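Local coordinates for H127A/Y244A mutant of alginate lyase AlyC3 in complex with dimannuronate (Psychromonas sp., PDB 7C8F), which probably cleaves alginate by beta-elimination as a lyase of polysaccharide lyase family 7, and here holds a mannuronate disaccharide, at residues 123-127 with 140-144; 14-20 with 62-67; 1-5 with 41-45; 92-98 with 259-265. One frame throughout, in Å; residues are numbered along the deposited sequence.

From the N terminus, contact 3 opens first, and it closes the loop from 1-5 to 41-45 by laying the start of the chain against the edge strand 42-44. Contact 2 opens inside that loop at 14-20 and closes beyond it at 62-67, so the two cross. It ties the start of helix 18-25 to the turn between strands 58-60 and 67-72. Contact 4 then opens at 92-98 and closes only at 259-265, near the C terminus. Contact 1, between 123-127 and 140-144, is nested inside it. These two belong to the facing sheets, and they touch where Leu123 packs on Leu97.

Contact 1 of 4, residues 123-127 with 140-144; sequences LQVAN and HPLLR. With BEM (beta-D-mannopyranuronic acid), chain D; BEM (beta-D-mannopyranuronic acid), chain C.
Gln124 and Arg144 lie side by side and point the same way, each ending at a different mannuronate. Their amide and guanidinium planes are 88° apart. Gln124 OE1 rests 3.6 Å from Arg144 CG. The amide also crosses Pro141, whose CB is 3.7 Å from Gln124 NE2. Gln124 was modelled in two conformers. In the one described, CG is anti to the backbone N (chi1 -173°), and Gln124 NE2 donates to O6B of the chain C mannuronate at 3.1 Å. His140 meets the chain D sugar edge-on, ND1 donating to its O6B at 2.8 Å. The Arg144 guanidinium instead presents a face, with O3 of the chain D sugar 3.8 Å above its plane. Glu119 holds the arginine by a salt bridge. On the other face, Val125 lies alongside Leu142, CG1 to CD2 4.0 Å, and crosses Leu143 obliquely, CB to CB 4.1 Å. Val125 and Leu143 exchange two backbone hydrogen bonds. Leu142 and Leu143 both face Val125, a classic beta bulge. Ala126 is engineered and replaces a histidine. Gln124, Val125 and that histidine probably form the Gln-Val-His motif of family 7 lyases. The bulged antiparallel pair lines the alginate-binding cleft.

Contact 2 of 4, residues 14-20 with 62-67; sequences PANYTQF and KKSEAL
Pro14 and Leu67 bring the two backbones closest, CA to CA 6.8 Å, where a 3-10 turn before a weakly bonded helix start faces the loop into strand 67-72. Leu67 CD1 meets Pro14 CG at 3.6 Å, the side chains crossing at about a right angle. Leu67 CB sits over one face of the Phe20 ring as a CH-pi contact, 3.9 Å from the centroid. The opposite face is covered by Gln19 CG, and Glu65 O lies in plane at the edge. Gln19 is bent at chi2 (-94°), which carries its amide past Phe20 to Glu65. There Gln19 NE2 donates to Glu65 OE1 at 2.9 Å, almost straight, on the anti lone pair. Water 4 donates to both Gln19 OE1 and Glu65 OE1. Glu65 OE1 also approaches the edge of Tyr17. The tyrosine OH is 3.6 Å from Lys62 CG and shares water 2 with Lys62 O. Were Glu65 an alanine, the Gln19 amide would probably lose its carboxylate mate and a gap would open beside the Tyr17 ring. Ser64 OG accepts from Ala66 N, forming an ST turn. This turn lies between antiparallel strands 58-60 and 67-72, against which the start of helix 18-25 packs.

Contact 3 of 4, residues 1-5 with 41-45; sequences NVQFS and KEYFA
Glu42 is the first residue of 41-45 to meet the N-terminal segment, and its carboxylate lies beside the backbone N of Val2. Both bonds to that N-H are weak. OE2 is 2.9 Å from Val2 N but poorly aligned, while OE1 is 3.4 Å from it on a nearly straight line. Val2 CG2 packs 3.3 Å from OE2. The terminal amino group of Asn1 adds a long salt bridge, its N 3.9 Å from Glu42 OE2, and has a weak bond to Asp33. Phe44 comes next, with CG beside its own backbone N (chi1 -56°), and this turns a ring face to Phe4. The Phe4 edge drops onto that face from the opposite direction in a T-shaped stack. The centroids are 4.6 Å apart and the planes stand at 73°. Phe4 CZ sits over the middle of the ring. Val2 CB also reaches Phe44, 3.7 Å from CZ, so the valine bridges the carboxylate and the ring. Strand 42-44 pairs with strand 27-31. The 1-5 segment, which precedes helix 18-25, touches strand 42-44 and also the loop at 53-56, through the backbone bond of Ser5 with Val54 and the packing of Val2 on Asn55.

Contact 4 of 4, residues 92-98 with 259-265; sequences NKLYTLS and EYKALET
Tyr95 and Tyr260 lie side by side on one face of an antiparallel strand pair and point the same way. Ala262 is the small residue opposite Tyr95, and the bulky ring settles into the low place beside its methyl, CD2 to CB 3.7 Å. Two groups border the ring at its edge. One is the hydroxyl of Tyr260, OH to Tyr95 CD2 3.6 Å. The other is Glu264, which reaches back with an extended chain. Tyr95 OH donates to Glu264 OE2 at 2.7 Å on the anti side, with ring and carboxylate planes 85° apart. Leu97 bends across the strand, with CG anti to its backbone N (chi1 -172°), and its CD1 lies 3.4 Å from Glu259 O. Phe238 of the facing sheet packs against Tyr95, Leu97 and Tyr260, and Phe86 stacks on Tyr95. On the other face, Leu94 pairs with Leu263, CB to CB 4.4 Å. At the C-terminal end of 259-265, Asn92 ND2 donates to Thr265 O at 2.9 Å, and water 5 joins that oxygen to Lys93 NZ. A leucine in place of Tyr95 would probably leave the Glu264 carboxylate without its hydroxyl donor and strip Ala262 of part of its cover. Seven backbone hydrogen bonds run along the pair. The phenol bond probably helps keep Glu264 an anion, near Lys93 but beyond salt-bridge distance of its NZ.

Contact 1 of 4, residues 123-127 with 140-144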
# COMPACT_ATOMS: atom_id res chain seq x y z
N LEU B 123 -18.09 7.27 -15.37
CA LEU B 123 -16.67 7.03 -15.60
C LEU B 123 -16.04 6.75 -14.26
O LEU B 123 -16.41 7.36 -13.25
CB LEU B 123 -15.97 8.24 -16.23
CG LEU B 123 -16.57 8.75 -17.54
CD1 LEU B 123 -16.05 10.13 -17.87
CD2 LEU B 123 -16.25 7.79 -18.69
N GLN B 124 -15.06 5.84 -14.23
CA GLN B 124 -14.45 5.46 -12.96
C GLN B 124 -12.98 5.11 -13.17
O GLN B 124 -12.60 4.56 -14.20
CB GLN B 124 -15.23 4.30 -12.33
CG GLN B 124 -14.83 3.89 -10.93
CD GLN B 124 -15.94 3.12 -10.21
OE1 GLN B 124 -17.08 3.58 -10.14
NE2 GLN B 124 -15.61 1.95 -9.68
N VAL B 125 -12.17 5.42 -12.17
CA VAL B 125 -10.85 4.82 -12.01
C VAL B 125 -10.92 4.01 -10.73
O VAL B 125 -11.10 4.58 -9.65
CB VAL B 125 -9.72 5.87 -11.93
CG1 VAL B 125 -8.36 5.17 -11.75
CG2 VAL B 125 -9.70 6.78 -13.15
N ALA B 126 -10.80 2.69 -10.86
CA ALA B 126 -10.81 1.78 -9.73
C ALA B 126 -9.38 1.32 -9.44
O ALA B 126 -8.47 1.55 -10.23
CB ALA B 126 -11.66 0.55 -10.06
N ASN B 127 -9.18 0.68 -8.29
CA ASN B 127 -7.95 -0.06 -8.07
C ASN B 127 -8.23 -1.54 -8.11
O ASN B 127 -9.28 -2.01 -7.65
CB ASN B 127 -7.22 0.33 -6.77
CG ASN B 127 -7.91 -0.20 -5.53
OD1 ASN B 127 -7.52 -1.24 -4.97
ND2 ASN B 127 -8.92 0.51 -5.08
N HIS B 140 -12.70 1.15 -2.58
CA HIS B 140 -13.11 2.51 -2.87
C HIS B 140 -12.43 2.82 -4.20
O HIS B 140 -11.22 2.57 -4.35
CB HIS B 140 -12.60 3.51 -1.82
CG HIS B 140 -12.90 3.14 -0.40
ND1 HIS B 140 -14.16 3.27 0.16
CD2 HIS B 140 -12.10 2.67 0.59
CE1 HIS B 140 -14.12 2.89 1.42
NE2 HIS B 140 -12.88 2.52 1.71
N PRO B 141 -13.15 3.35 -5.19
CA PRO B 141 -12.48 3.78 -6.42
C PRO B 141 -11.70 5.06 -6.19
O PRO B 141 -12.06 5.89 -5.34
CB PRO B 141 -13.64 4.02 -7.39
CG PRO B 141 -14.79 4.33 -6.53
CD PRO B 141 -14.59 3.62 -5.20
N LEU B 142 -10.63 5.23 -6.96
CA LEU B 142 -9.92 6.50 -6.94
C LEU B 142 -10.82 7.64 -7.39
O LEU B 142 -10.82 8.72 -6.80
CB LEU B 142 -8.67 6.43 -7.82
CG LEU B 142 -7.90 7.74 -7.96
CD1 LEU B 142 -7.38 8.21 -6.61
CD2 LEU B 142 -6.77 7.61 -8.96
N LEU B 143 -11.60 7.41 -8.45
CA LEU B 143 -12.43 8.45 -9.05
C LEU B 143 -13.76 7.87 -9.47
O LEU B 143 -13.79 6.82 -10.12
CB LEU B 143 -11.72 9.03 -10.29
CG LEU B 143 -12.59 9.93 -11.19
CD1 LEU B 143 -12.95 11.25 -10.47
CD2 LEU B 143 -11.88 10.21 -12.52
N ARG B 144 -14.81 8.61 -9.21
CA ARG B 144 -16.09 8.39 -9.79
C ARG B 144 -16.52 9.74 -10.44
O ARG B 144 -16.53 10.73 -9.80
CB ARG B 144 -17.16 7.95 -8.80
CG ARG B 144 -16.96 6.59 -8.20
CD ARG B 144 -18.19 6.17 -7.40
NE ARG B 144 -18.52 7.08 -6.33
CZ ARG B 144 -19.66 7.68 -6.17
NH1 ARG B 144 -20.61 7.52 -7.02
NH2 ARG B 144 -19.84 8.50 -5.17
C1 BEM D . -18.82 2.18 -4.14
C2 BEM D . -20.15 2.91 -3.97
O2 BEM D . -20.70 2.65 -2.69
C3 BEM D . -19.90 4.40 -4.05
O3 BEM D . -21.05 5.11 -3.70
C4 BEM D . -19.00 4.73 -2.92
O4 BEM D . -18.92 6.11 -2.70
C5 BEM D . -17.69 4.09 -3.21
O5 BEM D . -17.93 2.71 -3.20
C6 BEM D . -16.71 4.45 -2.16
O6B BEM D . -16.54 3.70 -1.23
O6A BEM D . -16.00 5.37 -2.43
C1 BEM C . -17.29 -2.47 -5.58
C2 BEM C . -16.71 -2.10 -4.23
O2 BEM C . -15.39 -1.61 -4.39
C3 BEM C . -17.59 -1.10 -3.54
O3 BEM C . -16.99 -0.66 -2.36
C4 BEM C . -17.91 0.08 -4.44
O4 BEM C . -18.99 0.80 -3.85
C5 BEM C . -18.37 -0.40 -5.80
O5 BEM C . -17.49 -1.34 -6.38
C6 BEM C . -18.39 0.79 -6.67
O6B BEM C . -17.43 0.99 -7.40
O6A BEM C . -19.43 1.42 -6.76
O1 BEM C . -16.40 -3.28 -6.32
O HOH W 1 -11.74 0.50 -6.69

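Contact 2 of 4, residues 14-20 with 62-67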
# COMPACT_ATOMS: atom_id res chain seq x y z
N PRO B 14 -21.99 -2.79 -31.08
CA PRO B 14 -20.85 -1.89 -30.84
C PRO B 14 -19.58 -2.26 -31.60
O PRO B 14 -18.87 -1.36 -32.07
CB PRO B 14 -20.69 -1.95 -29.31
CG PRO B 14 -22.11 -2.16 -28.82
CD PRO B 14 -22.74 -3.10 -29.85
N ALA B 15 -19.27 -3.55 -31.73
CA ALA B 15 -18.06 -3.95 -32.43
C ALA B 15 -18.08 -3.60 -33.92
O ALA B 15 -17.03 -3.66 -34.56
CB ALA B 15 -17.82 -5.44 -32.24
N ASN B 16 -19.22 -3.19 -34.46
CA ASN B 16 -19.30 -2.81 -35.87
C ASN B 16 -19.01 -1.33 -36.10
O ASN B 16 -19.10 -0.88 -37.25
CB ASN B 16 -20.68 -3.15 -36.44
CG ASN B 16 -20.81 -4.61 -36.80
OD1 ASN B 16 -19.80 -5.30 -37.03
ND2 ASN B 16 -22.04 -5.11 -36.85
N TYR B 17 -18.67 -0.57 -35.07
CA TYR B 17 -18.46 0.87 -35.21
C TYR B 17 -17.00 1.20 -34.95
O TYR B 17 -16.49 0.97 -33.85
CB TYR B 17 -19.41 1.66 -34.31
CG TYR B 17 -20.83 1.52 -34.82
CD1 TYR B 17 -21.60 0.42 -34.48
CD2 TYR B 17 -21.38 2.47 -35.68
CE1 TYR B 17 -22.90 0.28 -34.96
CE2 TYR B 17 -22.66 2.33 -36.17
CZ TYR B 17 -23.42 1.24 -35.80
OH TYR B 17 -24.70 1.09 -36.28
N THR B 18 -16.32 1.73 -35.98
CA THR B 18 -14.88 1.91 -35.91
C THR B 18 -14.47 2.80 -34.75
O THR B 18 -13.39 2.61 -34.19
CB THR B 18 -14.33 2.48 -37.23
OG1 THR B 18 -15.07 3.64 -37.60
CG2 THR B 18 -14.41 1.44 -38.34
N GLN B 19 -15.31 3.78 -34.39
CA GLN B 19 -14.91 4.73 -33.35
C GLN B 19 -14.84 4.08 -31.98
O GLN B 19 -14.17 4.62 -31.10
CB GLN B 19 -15.82 5.96 -33.34
CG GLN B 19 -17.28 5.69 -32.99
CD GLN B 19 -18.14 5.49 -34.24
OE1 GLN B 19 -17.78 4.74 -35.14
NE2 GLN B 19 -19.27 6.18 -34.28
N PHE B 20 -15.50 2.93 -31.79
CA PHE B 20 -15.45 2.20 -30.53
C PHE B 20 -14.61 0.93 -30.58
O PHE B 20 -14.35 0.33 -29.52
CB PHE B 20 -16.86 1.84 -30.06
CG PHE B 20 -17.81 3.02 -30.01
CD1 PHE B 20 -17.55 4.10 -29.18
CD2 PHE B 20 -18.94 3.06 -30.81
CE1 PHE B 20 -18.39 5.19 -29.15
CE2 PHE B 20 -19.80 4.15 -30.78
CZ PHE B 20 -19.52 5.21 -29.94
N LYS B 62 -28.30 3.27 -34.14
CA LYS B 62 -27.90 3.32 -35.54
C LYS B 62 -27.99 4.73 -36.11
O LYS B 62 -27.22 5.08 -37.01
CB LYS B 62 -28.71 2.33 -36.37
CG LYS B 62 -28.34 0.87 -36.13
CD LYS B 62 -28.95 -0.03 -37.20
CE LYS B 62 -28.37 -1.43 -37.16
NZ LYS B 62 -28.87 -2.25 -38.31
N LYS B 63 -28.90 5.55 -35.60
CA LYS B 63 -29.06 6.89 -36.16
C LYS B 63 -27.99 7.85 -35.63
O LYS B 63 -27.36 8.57 -36.41
CB LYS B 63 -30.47 7.42 -35.87
CG LYS B 63 -30.77 8.75 -36.54
CD LYS B 63 -32.06 8.68 -37.34
CE LYS B 63 -32.37 10.02 -37.98
NZ LYS B 63 -32.46 11.10 -36.95
N SER B 64 -27.78 7.87 -34.31
CA SER B 64 -26.81 8.78 -33.72
C SER B 64 -25.41 8.20 -33.64
O SER B 64 -24.45 8.97 -33.51
CB SER B 64 -27.26 9.17 -32.30
OG SER B 64 -27.20 8.05 -31.43
N GLU B 65 -25.27 6.88 -33.77
CA GLU B 65 -24.02 6.17 -33.54
C GLU B 65 -23.48 6.34 -32.13
O GLU B 65 -22.27 6.20 -31.90
CB GLU B 65 -22.94 6.49 -34.59
CG GLU B 65 -23.39 6.19 -36.03
CD GLU B 65 -22.24 6.04 -37.01
OE1 GLU B 65 -21.07 6.10 -36.60
OE2 GLU B 65 -22.51 5.84 -38.22
N ALA B 66 -24.34 6.67 -31.17
CA ALA B 66 -23.90 6.71 -29.79
C ALA B 66 -23.86 5.30 -29.22
O ALA B 66 -24.73 4.47 -29.50
CB ALA B 66 -24.85 7.57 -28.94
N LEU B 67 -22.83 5.04 -28.41
CA LEU B 67 -22.78 3.81 -27.63
C LEU B 67 -23.66 4.01 -26.40
O LEU B 67 -23.41 4.91 -25.58
CB LEU B 67 -21.34 3.51 -27.24
CG LEU B 67 -21.11 2.25 -26.40
CD1 LEU B 67 -21.65 1.01 -27.12
CD2 LEU B 67 -19.62 2.10 -26.09
O HOH W 2 -25.53 3.22 -38.06
O HOH W 3 -20.37 7.97 -32.28
O HOH W 4 -18.52 4.85 -37.68

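Contact 3 of 4, residues 1-5 with 41-45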
# COMPACT_ATOMS: atom_id res chain seq x y z
N ASN B 1 -29.51 -14.96 -16.60
CA ASN B 1 -28.55 -14.95 -17.69
C ASN B 1 -28.76 -13.74 -18.57
O ASN B 1 -29.84 -13.51 -19.04
CB ASN B 1 -28.71 -16.20 -18.53
CG ASN B 1 -27.41 -16.69 -19.07
OD1 ASN B 1 -26.37 -16.51 -18.46
ND2 ASN B 1 -27.46 -17.32 -20.20
N VAL B 2 -27.70 -12.98 -18.80
CA VAL B 2 -27.81 -11.81 -19.66
C VAL B 2 -27.84 -12.31 -21.09
O VAL B 2 -27.12 -13.22 -21.45
CB VAL B 2 -26.64 -10.81 -19.48
CG1 VAL B 2 -26.72 -9.73 -20.52
CG2 VAL B 2 -26.64 -10.17 -18.11
N GLN B 3 -28.71 -11.71 -21.91
CA GLN B 3 -28.90 -12.10 -23.30
C GLN B 3 -28.43 -11.10 -24.34
O GLN B 3 -28.27 -9.95 -24.03
CB GLN B 3 -30.39 -12.39 -23.56
CG GLN B 3 -31.36 -11.39 -22.96
CD GLN B 3 -31.40 -10.03 -23.65
OE1 GLN B 3 -31.33 -9.93 -24.87
NE2 GLN B 3 -31.51 -8.97 -22.84
N PHE B 4 -28.23 -11.56 -25.56
CA PHE B 4 -27.80 -10.72 -26.65
C PHE B 4 -28.77 -10.87 -27.80
O PHE B 4 -29.25 -11.95 -28.04
CB PHE B 4 -26.33 -11.00 -27.05
CG PHE B 4 -25.36 -10.78 -25.92
CD1 PHE B 4 -25.50 -9.72 -25.09
CD2 PHE B 4 -24.36 -11.65 -25.68
CE1 PHE B 4 -24.65 -9.51 -24.04
CE2 PHE B 4 -23.51 -11.45 -24.60
CZ PHE B 4 -23.66 -10.38 -23.79
N SER B 5 -29.12 -9.77 -28.44
CA SER B 5 -30.04 -9.72 -29.57
C SER B 5 -30.01 -8.33 -30.13
O SER B 5 -30.11 -7.40 -29.37
CB SER B 5 -31.48 -9.95 -29.14
OG SER B 5 -32.32 -9.81 -30.25
N LYS B 41 -23.43 -9.70 -11.24
CA LYS B 41 -22.62 -9.28 -12.36
C LYS B 41 -22.15 -10.41 -13.27
O LYS B 41 -21.67 -11.39 -12.82
CB LYS B 41 -21.40 -8.51 -11.85
CG LYS B 41 -20.75 -7.63 -12.87
CD LYS B 41 -20.09 -6.45 -12.18
CE LYS B 41 -18.81 -6.89 -11.50
NZ LYS B 41 -18.20 -5.85 -10.64
N GLU B 42 -22.29 -10.22 -14.56
CA GLU B 42 -21.87 -11.17 -15.56
C GLU B 42 -20.79 -10.52 -16.41
O GLU B 42 -20.76 -9.35 -16.56
CB GLU B 42 -23.01 -11.56 -16.43
CG GLU B 42 -24.08 -12.27 -15.66
CD GLU B 42 -25.03 -13.00 -16.56
OE1 GLU B 42 -24.61 -13.67 -17.48
OE2 GLU B 42 -26.21 -12.93 -16.30
N TYR B 43 -19.92 -11.35 -16.93
CA TYR B 43 -18.80 -10.93 -17.71
C TYR B 43 -18.85 -11.45 -19.12
O TYR B 43 -19.16 -12.58 -19.32
CB TYR B 43 -17.53 -11.43 -17.01
CG TYR B 43 -17.40 -11.01 -15.58
CD1 TYR B 43 -18.05 -11.69 -14.56
CD2 TYR B 43 -16.64 -9.95 -15.24
CE1 TYR B 43 -17.91 -11.28 -13.27
CE2 TYR B 43 -16.49 -9.54 -13.96
CZ TYR B 43 -17.14 -10.21 -12.98
OH TYR B 43 -16.98 -9.75 -11.73
N PHE B 44 -18.54 -10.61 -20.08
CA PHE B 44 -18.51 -10.97 -21.49
C PHE B 44 -17.30 -10.33 -22.14
O PHE B 44 -16.72 -9.37 -21.61
CB PHE B 44 -19.79 -10.54 -22.21
CG PHE B 44 -21.03 -11.11 -21.58
CD1 PHE B 44 -21.42 -12.41 -21.83
CD2 PHE B 44 -21.80 -10.34 -20.71
CE1 PHE B 44 -22.56 -12.94 -21.24
CE2 PHE B 44 -22.94 -10.86 -20.12
CZ PHE B 44 -23.32 -12.16 -20.39
N ALA B 45 -16.90 -10.86 -23.29
CA ALA B 45 -15.74 -10.36 -24.00
C ALA B 45 -14.50 -10.34 -23.11
O ALA B 45 -13.71 -9.39 -23.11
CB ALA B 45 -16.01 -9.00 -24.63

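Contact 4 of 4, residues 92-98 with 259-265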
# COMPACT_ATOMS: atom_id res chain seq x y z
N ASN B 92 6.83 8.14 -16.95
CA ASN B 92 6.86 7.75 -18.35
C ASN B 92 5.70 6.84 -18.74
O ASN B 92 5.77 6.19 -19.79
CB ASN B 92 8.19 7.07 -18.67
CG ASN B 92 8.44 5.83 -17.82
OD1 ASN B 92 8.13 5.80 -16.62
ND2 ASN B 92 9.00 4.81 -18.43
N LYS B 93 4.66 6.76 -17.92
CA LYS B 93 3.50 5.92 -18.24
C LYS B 93 2.24 6.69 -17.90
O LYS B 93 1.95 6.93 -16.72
CB LYS B 93 3.56 4.59 -17.48
CG LYS B 93 4.84 3.80 -17.75
CD LYS B 93 4.72 2.36 -17.25
CE LYS B 93 6.06 1.63 -17.30
NZ LYS B 93 6.27 1.02 -18.64
N LEU B 94 1.50 7.10 -18.92
CA LEU B 94 0.30 7.91 -18.77
C LEU B 94 -0.84 7.20 -19.49
O LEU B 94 -0.66 6.73 -20.62
CB LEU B 94 0.50 9.31 -19.39
CG LEU B 94 1.70 10.12 -18.90
CD1 LEU B 94 1.76 11.47 -19.60
CD2 LEU B 94 1.63 10.31 -17.40
N TYR B 95 -1.99 7.13 -18.84
CA TYR B 95 -3.14 6.37 -19.32
C TYR B 95 -4.34 7.30 -19.41
O TYR B 95 -4.66 7.98 -18.43
CB TYR B 95 -3.42 5.18 -18.39
CG TYR B 95 -2.19 4.30 -18.30
CD1 TYR B 95 -1.22 4.53 -17.35
CD2 TYR B 95 -1.98 3.29 -19.23
CE1 TYR B 95 -0.07 3.76 -17.29
CE2 TYR B 95 -0.83 2.51 -19.18
CZ TYR B 95 0.12 2.76 -18.21
OH TYR B 95 1.26 1.99 -18.13
N THR B 96 -4.98 7.34 -20.57
CA THR B 96 -6.03 8.33 -20.83
C THR B 96 -7.32 7.66 -21.28
O THR B 96 -7.31 6.82 -22.18
CB THR B 96 -5.60 9.37 -21.86
OG1 THR B 96 -4.43 10.06 -21.39
CG2 THR B 96 -6.72 10.39 -22.09
N LEU B 97 -8.42 8.05 -20.66
CA LEU B 97 -9.75 7.65 -21.06
C LEU B 97 -10.45 8.92 -21.53
O LEU B 97 -10.52 9.90 -20.78
CB LEU B 97 -10.51 7.03 -19.89
CG LEU B 97 -11.85 6.40 -20.24
CD1 LEU B 97 -11.60 5.07 -20.99
CD2 LEU B 97 -12.69 6.19 -18.96
N SER B 98 -10.94 8.89 -22.74
CA SER B 98 -11.62 10.03 -23.32
C SER B 98 -13.02 9.67 -23.71
O SER B 98 -13.23 8.72 -24.39
CB SER B 98 -10.89 10.51 -24.57
OG SER B 98 -9.58 10.83 -24.31
N GLU B 259 -12.76 6.35 -25.90
CA GLU B 259 -11.42 5.99 -26.33
C GLU B 259 -10.54 5.74 -25.12
O GLU B 259 -10.73 6.33 -24.05
CB GLU B 259 -10.79 7.10 -27.16
CG GLU B 259 -11.53 7.36 -28.47
CD GLU B 259 -11.01 8.57 -29.22
OE1 GLU B 259 -10.03 9.18 -28.75
OE2 GLU B 259 -11.58 8.90 -30.27
N TYR B 260 -9.54 4.89 -25.33
CA TYR B 260 -8.51 4.55 -24.35
C TYR B 260 -7.15 4.59 -25.02
O TYR B 260 -6.99 4.07 -26.06
CB TYR B 260 -8.70 3.17 -23.73
CG TYR B 260 -7.49 2.64 -22.97
CD1 TYR B 260 -7.10 3.18 -21.78
CD2 TYR B 260 -6.78 1.56 -23.44
CE1 TYR B 260 -6.01 2.70 -21.11
CE2 TYR B 260 -5.69 1.09 -22.77
CZ TYR B 260 -5.34 1.65 -21.60
OH TYR B 260 -4.28 1.17 -20.94
N LYS B 261 -6.19 5.21 -24.38
CA LYS B 261 -4.86 5.30 -24.89
C LYS B 261 -3.81 5.19 -23.81
O LYS B 261 -3.90 5.81 -22.82
CB LYS B 261 -4.67 6.64 -25.58
CG LYS B 261 -3.42 6.71 -26.37
CD LYS B 261 -3.54 7.79 -27.43
CE LYS B 261 -4.24 7.26 -28.68
NZ LYS B 261 -5.60 7.83 -28.91
N ALA B 262 -2.81 4.37 -24.04
CA ALA B 262 -1.70 4.24 -23.14
C ALA B 262 -0.48 4.89 -23.78
O ALA B 262 -0.19 4.61 -24.88
CB ALA B 262 -1.41 2.79 -22.89
N LEU B 263 0.16 5.78 -23.07
CA LEU B 263 1.36 6.42 -23.55
C LEU B 263 2.53 6.02 -22.67
O LEU B 263 2.75 6.59 -21.68
CB LEU B 263 1.22 7.92 -23.55
CG LEU B 263 0.07 8.44 -24.35
CD1 LEU B 263 0.03 9.94 -24.34
CD2 LEU B 263 0.05 7.95 -25.77
N GLU B 264 3.24 5.02 -23.09
CA GLU B 264 4.37 4.48 -22.36
C GLU B 264 5.65 4.77 -23.11
O GLU B 264 5.84 4.28 -24.16
CB GLU B 264 4.20 2.99 -22.12
CG GLU B 264 2.95 2.63 -21.33
CD GLU B 264 2.72 1.15 -21.20
OE1 GLU B 264 3.35 0.41 -21.96
OE2 GLU B 264 1.97 0.74 -20.37
N THR B 265 6.48 5.62 -22.54
CA THR B 265 7.72 6.06 -23.16
C THR B 265 8.93 5.64 -22.35
O THR B 265 8.77 5.09 -21.31
CB THR B 265 7.69 7.57 -23.31
OG1 THR B 265 7.45 8.19 -22.05
CG2 THR B 265 6.58 7.94 -24.26
O HOH W 5 7.40 2.68 -20.73